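PDB 5TP4: amidase, hydantoinase/carbamoylase family from Burkholderia ambifaria, which probably hydrolyses the carbamoyl group of N-carbamoyl-L-amino acids, as a zinc-dependent amidase of the peptidase M20 family. Local coordinates for residues V67-A75 against L147-L158. Sequence-based numbering, arbitrary orientation.
Sequences VDAVGNLFA and LGSAVFTGALPL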
ATOM      1  N   VAL B  67      14.059 -31.888  30.040  1.00 13.03           N
ATOM      2  CA  VAL B  67      14.024 -30.524  29.519  1.00 12.67           C
ATOM      3  C   VAL B  67      15.124 -29.717  30.188  1.00 10.92           C
ATOM      4  O   VAL B  67      15.507 -29.978  31.336  1.00 11.13           O
ATOM      5  CB  VAL B  67      12.665 -29.812  29.734  1.00 11.27           C
ATOM      6  CG1 VAL B  67      11.603 -30.353  28.779  1.00 13.34           C
ATOM      7  CG2 VAL B  67      12.209 -29.941  31.169  1.00 11.75           C
ATOM      8  N   ASP B  68      15.664 -28.746  29.444  1.00 13.15           N
ATOM      9  CA  ASP B  68      16.616 -27.811  30.032  1.00 12.81           C
ATOM     10  C   ASP B  68      15.870 -26.589  30.556  1.00 17.00           C
ATOM     11  O   ASP B  68      14.634 -26.536  30.540  1.00 14.11           O
ATOM     12  CB  ASP B  68      17.723 -27.452  29.040  1.00 11.29           C
ATOM     13  CG  ASP B  68      17.243 -26.619  27.845  1.00 13.47           C
ATOM     14  OD1 ASP B  68      16.128 -26.042  27.873  1.00 11.39           O
ATOM     15  OD2 ASP B  68      18.012 -26.568  26.859  1.00 10.72           O
ATOM     16  N   ALA B  69      16.634 -25.576  31.006  1.00 16.12           N
ATOM     17  CA  ALA B  69      16.088 -24.420  31.716  1.00 13.58           C
ATOM     18  C   ALA B  69      15.264 -23.491  30.834  1.00 13.56           C
ATOM     19  O   ALA B  69      14.614 -22.582  31.376  1.00 15.12           O
ATOM     20  CB  ALA B  69      17.214 -23.623  32.390  1.00 13.35           C
ATOM     21  N   VAL B  70      15.225 -23.712  29.518  1.00 12.82           N
ATOM     22  CA  VAL B  70      14.333 -22.949  28.650  1.00 12.95           C
ATOM     23  C   VAL B  70      13.325 -23.875  27.955  1.00 13.40           C
ATOM     24  O   VAL B  70      12.652 -23.486  26.991  1.00 13.99           O
ATOM     25  CB  VAL B  70      15.133 -22.084  27.652  1.00 14.03           C
ATOM     26  CG1 VAL B  70      15.717 -22.903  26.504  1.00 15.89           C
ATOM     27  CG2 VAL B  70      14.285 -20.924  27.119  1.00 18.20           C
ATOM     28  N   GLY B  71      13.159 -25.092  28.470  1.00 10.75           N
ATOM     29  CA  GLY B  71      12.123 -25.960  27.932  1.00  9.66           C
ATOM     30  C   GLY B  71      12.523 -26.770  26.723  1.00 12.82           C
ATOM     31  O   GLY B  71      11.672 -27.491  26.177  1.00 12.63           O
ATOM     32  N   ASN B  72      13.769 -26.673  26.261  1.00  9.84           N
ATOM     33  CA  ASN B  72      14.172 -27.513  25.131  1.00  9.08           C
ATOM     34  C   ASN B  72      14.035 -28.963  25.568  1.00 12.95           C
ATOM     35  O   ASN B  72      14.436 -29.317  26.681  1.00  9.69           O
ATOM     36  CB  ASN B  72      15.604 -27.227  24.700  1.00 10.54           C
ATOM     37  CG  ASN B  72      15.793 -25.833  24.098  1.00  8.22           C
ATOM     38  OD1 ASN B  72      14.965 -25.351  23.330  1.00  9.84           O
ATOM     39  ND2 ASN B  72      16.925 -25.195  24.428  1.00  8.86           N
ATOM     40  N   LEU B  73      13.414 -29.788  24.724  1.00 10.49           N
ATOM     41  CA  LEU B  73      13.000 -31.148  25.080  1.00  8.82           C
ATOM     42  C   LEU B  73      13.938 -32.141  24.404  1.00 13.80           C
ATOM     43  O   LEU B  73      13.994 -32.196  23.172  1.00 10.22           O
ATOM     44  CB  LEU B  73      11.549 -31.386  24.641  1.00  9.58           C
ATOM     45  CG  LEU B  73      10.828 -32.700  24.986  1.00 11.16           C
ATOM     46  CD1 LEU B  73      10.852 -33.024  26.490  1.00  9.25           C
ATOM     47  CD2 LEU B  73       9.378 -32.588  24.521  1.00  8.73           C
ATOM     48  N   PHE B  74      14.667 -32.925  25.209  1.00 11.04           N
ATOM     49  CA  PHE B  74      15.692 -33.847  24.730  1.00 11.52           C
ATOM     50  C   PHE B  74      15.357 -35.283  25.073  1.00 10.13           C
ATOM     51  O   PHE B  74      15.071 -35.594  26.226  1.00 13.90           O
ATOM     52  CB  PHE B  74      17.039 -33.549  25.382  1.00  8.79           C
ATOM     53  CG  PHE B  74      17.626 -32.255  24.933  1.00 11.25           C
ATOM     54  CD1 PHE B  74      17.318 -31.080  25.613  1.00 12.76           C
ATOM     55  CD2 PHE B  74      18.471 -32.207  23.829  1.00 12.85           C
ATOM     56  CE1 PHE B  74      17.859 -29.882  25.187  1.00 10.30           C
ATOM     57  CE2 PHE B  74      19.026 -30.997  23.409  1.00 13.34           C
ATOM     58  CZ  PHE B  74      18.699 -29.837  24.077  1.00 12.36           C
ATOM     59  N   ALA B  75      15.450 -36.163  24.093  1.00  7.18           N
ATOM     60  CA  ALA B  75      15.330 -37.601  24.324  1.00  7.39           C
ATOM     61  C   ALA B  75      16.676 -38.240  24.002  1.00  9.66           C
ATOM     62  O   ALA B  75      17.280 -37.942  22.960  1.00 13.53           O
ATOM     63  CB  ALA B  75      14.230 -38.215  23.451  1.00  7.22           C
ATOM     64  N   LEU B 147      14.042 -19.294  19.402  1.00 10.21           N
ATOM     65  CA  LEU B 147      14.426 -18.846  20.737  1.00 12.88           C
ATOM     66  C   LEU B 147      15.174 -19.941  21.494  1.00 12.74           C
ATOM     67  O   LEU B 147      16.235 -19.695  22.077  1.00 11.92           O
ATOM     68  CB  LEU B 147      13.158 -18.409  21.491  1.00 11.03           C
ATOM     69  CG  LEU B 147      13.318 -17.871  22.915  1.00 13.54           C
ATOM     70  CD1 LEU B 147      12.097 -16.984  23.265  1.00 12.72           C
ATOM     71  CD2 LEU B 147      13.473 -19.007  23.939  1.00 13.94           C
ATOM     72  N   GLY B 148      14.631 -21.158  21.499  1.00 13.41           N
ATOM     73  CA  GLY B 148      15.248 -22.235  22.264  1.00  9.09           C
ATOM     74  C   GLY B 148      16.632 -22.608  21.747  1.00  9.41           C
ATOM     75  O   GLY B 148      17.563 -22.805  22.529  1.00 13.00           O
ATOM     76  N   SER B 149      16.785 -22.725  20.427  1.00 11.47           N
ATOM     77  CA  SER B 149      18.110 -23.048  19.905  1.00 10.46           C
ATOM     78  C   SER B 149      19.065 -21.867  20.035  1.00 12.41           C
ATOM     79  O   SER B 149      20.261 -22.073  20.270  1.00 11.67           O
ATOM     80  CB  SER B 149      18.011 -23.511  18.439  1.00 10.59           C
ATOM     81  OG  SER B 149      17.310 -22.553  17.661  1.00  9.77           O
ATOM     82  N   ALA B 150      18.574 -20.626  19.918  1.00  9.73           N
ATOM     83  CA  ALA B 150      19.441 -19.473  20.197  1.00 12.08           C
ATOM     84  C   ALA B 150      19.966 -19.491  21.632  1.00 15.20           C
ATOM     85  O   ALA B 150      21.126 -19.130  21.878  1.00 13.96           O
ATOM     86  CB  ALA B 150      18.691 -18.161  19.929  1.00 13.48           C
ATOM     87  N   VAL B 151      19.130 -19.883  22.604  1.00 14.00           N
ATOM     88  CA  VAL B 151      19.620 -19.978  23.983  1.00 10.97           C
ATOM     89  C   VAL B 151      20.618 -21.124  24.109  1.00 11.34           C
ATOM     90  O   VAL B 151      21.676 -20.974  24.725  1.00 12.45           O
ATOM     91  CB  VAL B 151      18.450 -20.127  24.981  1.00 12.59           C
ATOM     92  CG1 VAL B 151      18.973 -20.375  26.418  1.00 16.50           C
ATOM     93  CG2 VAL B 151      17.603 -18.855  24.973  1.00 13.48           C
ATOM     94  N   PHE B 152      20.314 -22.273  23.498  1.00 11.84           N
ATOM     95  CA  PHE B 152      21.239 -23.408  23.518  1.00 13.04           C
ATOM     96  C   PHE B 152      22.620 -23.041  22.977  1.00 14.32           C
ATOM     97  O   PHE B 152      23.655 -23.443  23.550  1.00 11.11           O
ATOM     98  CB  PHE B 152      20.647 -24.566  22.712  1.00  9.40           C
ATOM     99  CG  PHE B 152      21.496 -25.804  22.722  1.00 10.21           C
ATOM    100  CD1 PHE B 152      21.315 -26.773  23.687  1.00  9.43           C
ATOM    101  CD2 PHE B 152      22.453 -26.015  21.717  1.00  8.65           C
ATOM    102  CE1 PHE B 152      22.095 -27.937  23.679  1.00  9.03           C
ATOM    103  CE2 PHE B 152      23.231 -27.179  21.709  1.00 10.79           C
ATOM    104  CZ  PHE B 152      23.051 -28.122  22.681  1.00 13.24           C
ATOM    105  N   THR B 153      22.675 -22.286  21.875  1.00  9.97           N
ATOM    106  CA  THR B 153      23.963 -21.948  21.274  1.00 13.22           C
ATOM    107  C   THR B 153      24.630 -20.730  21.905  1.00 17.16           C
ATOM    108  O   THR B 153      25.751 -20.393  21.516  1.00 17.94           O
ATOM    109  CB  THR B 153      23.823 -21.706  19.760  1.00 14.44           C
ATOM    110  OG1 THR B 153      22.984 -20.566  19.512  1.00 18.96           O
ATOM    111  CG2 THR B 153      23.244 -22.941  19.079  1.00 12.55           C
ATOM    112  N   GLY B 154      23.987 -20.059  22.852  1.00 12.91           N
ATOM    113  CA  GLY B 154      24.563 -18.878  23.464  1.00 15.15           C
ATOM    114  C   GLY B 154      24.318 -17.582  22.709  1.00 16.30           C
ATOM    115  O   GLY B 154      24.845 -16.538  23.113  1.00 17.92           O
ATOM    116  N   ALA B 155      23.530 -17.618  21.630  1.00 16.50           N
ATOM    117  CA  ALA B 155      23.250 -16.416  20.853  1.00 17.20           C
ATOM    118  C   ALA B 155      22.265 -15.508  21.580  1.00 18.56           C
ATOM    119  O   ALA B 155      22.277 -14.286  21.373  1.00 17.96           O
ATOM    120  CB  ALA B 155      22.730 -16.817  19.463  1.00 16.32           C
ATOM    121  N   LEU B 156      21.439 -16.082  22.453  1.00 14.60           N
ATOM    122  CA  LEU B 156      20.451 -15.348  23.244  1.00 15.40           C
ATOM    123  C   LEU B 156      20.669 -15.733  24.703  1.00 18.81           C
ATOM    124  O   LEU B 156      20.556 -16.926  25.046  1.00 19.16           O
ATOM    125  CB  LEU B 156      19.019 -15.677  22.792  1.00 17.00           C
ATOM    126  CG  LEU B 156      17.872 -15.018  23.548  1.00 15.06           C
ATOM    127  CD1 LEU B 156      17.942 -13.516  23.408  1.00 16.05           C
ATOM    128  CD2 LEU B 156      16.538 -15.540  23.008  1.00 19.64           C
ATOM    129  N   PRO B 157      20.983 -14.790  25.593  1.00 18.95           N
ATOM    130  CA  PRO B 157      21.158 -15.151  27.007  1.00 17.98           C
ATOM    131  C   PRO B 157      19.874 -15.710  27.615  1.00 20.11           C
ATOM    132  O   PRO B 157      18.769 -15.259  27.303  1.00 20.36           O
ATOM    133  CB  PRO B 157      21.561 -13.825  27.669  1.00 22.53           C
ATOM    134  CG  PRO B 157      22.062 -12.969  26.536  1.00 19.84           C
ATOM    135  CD  PRO B 157      21.252 -13.365  25.341  1.00 22.41           C
ATOM    136  N   LEU B 158      20.044 -16.691  28.514  1.00 19.24           N
ATOM    137  CA  LEU B 158      18.905 -17.366  29.143  1.00 18.18           C
ATOM    138  C   LEU B 158      17.997 -16.388  29.877  1.00 17.16           C
ATOM    139  O   LEU B 158      16.773 -16.473  29.759  1.00 17.74           O
ATOM    140  CB  LEU B 158      19.393 -18.449  30.116  1.00 18.74           C
ATOM    141  CG  LEU B 158      18.313 -19.165  30.956  1.00 19.82           C
ATOM    142  CD1 LEU B 158      17.289 -19.892  30.086  1.00 15.09           C
ATOM    143  CD2 LEU B 158      18.941 -20.128  31.967  1.00 19.77           C
TER
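N72, just after the type I turn D68-G71, brings its CA to 6.1 Å from that of G148 in the first turn of helix 147-153. N72 OD1 comes 3.3 Å from G148 CA, on the side where a CB would point, so glycine permits this spacing. N72 ND2 donates to G148 O at 3.1 Å with an N-H...O angle of 158°. The acceptor lies in the amide plane, whereas the donor stands above the carbonyl plane, on the face opposite the helical donor F152 N. ND2 also donates to the syn lone pair of D68 OD2 (3.0 Å), and N72 OD1 accepts from T135 N, which together fix the amide's flip. D68 OD1 takes V70 N and N72 N from opposite faces, the first closing an Asx turn. Beside this polar core, chi1 of 76° turns V70 CG1 to V151 CG1, tip to tip, and V70 CG2 to L147 CD2 (3.8 Å). L158 CD1 approaches V70 CB at 3.9 Å. F74 CZ touches F152 CE1 (3.9 Å), the rings oblique. The loop of beta hairpin 64-67/73-77, built on Asx and type I turns, thus docks on a helix whose S149 side chain lies about 6 Å from that of E137, an M20 zinc-site residue without metal in this chain.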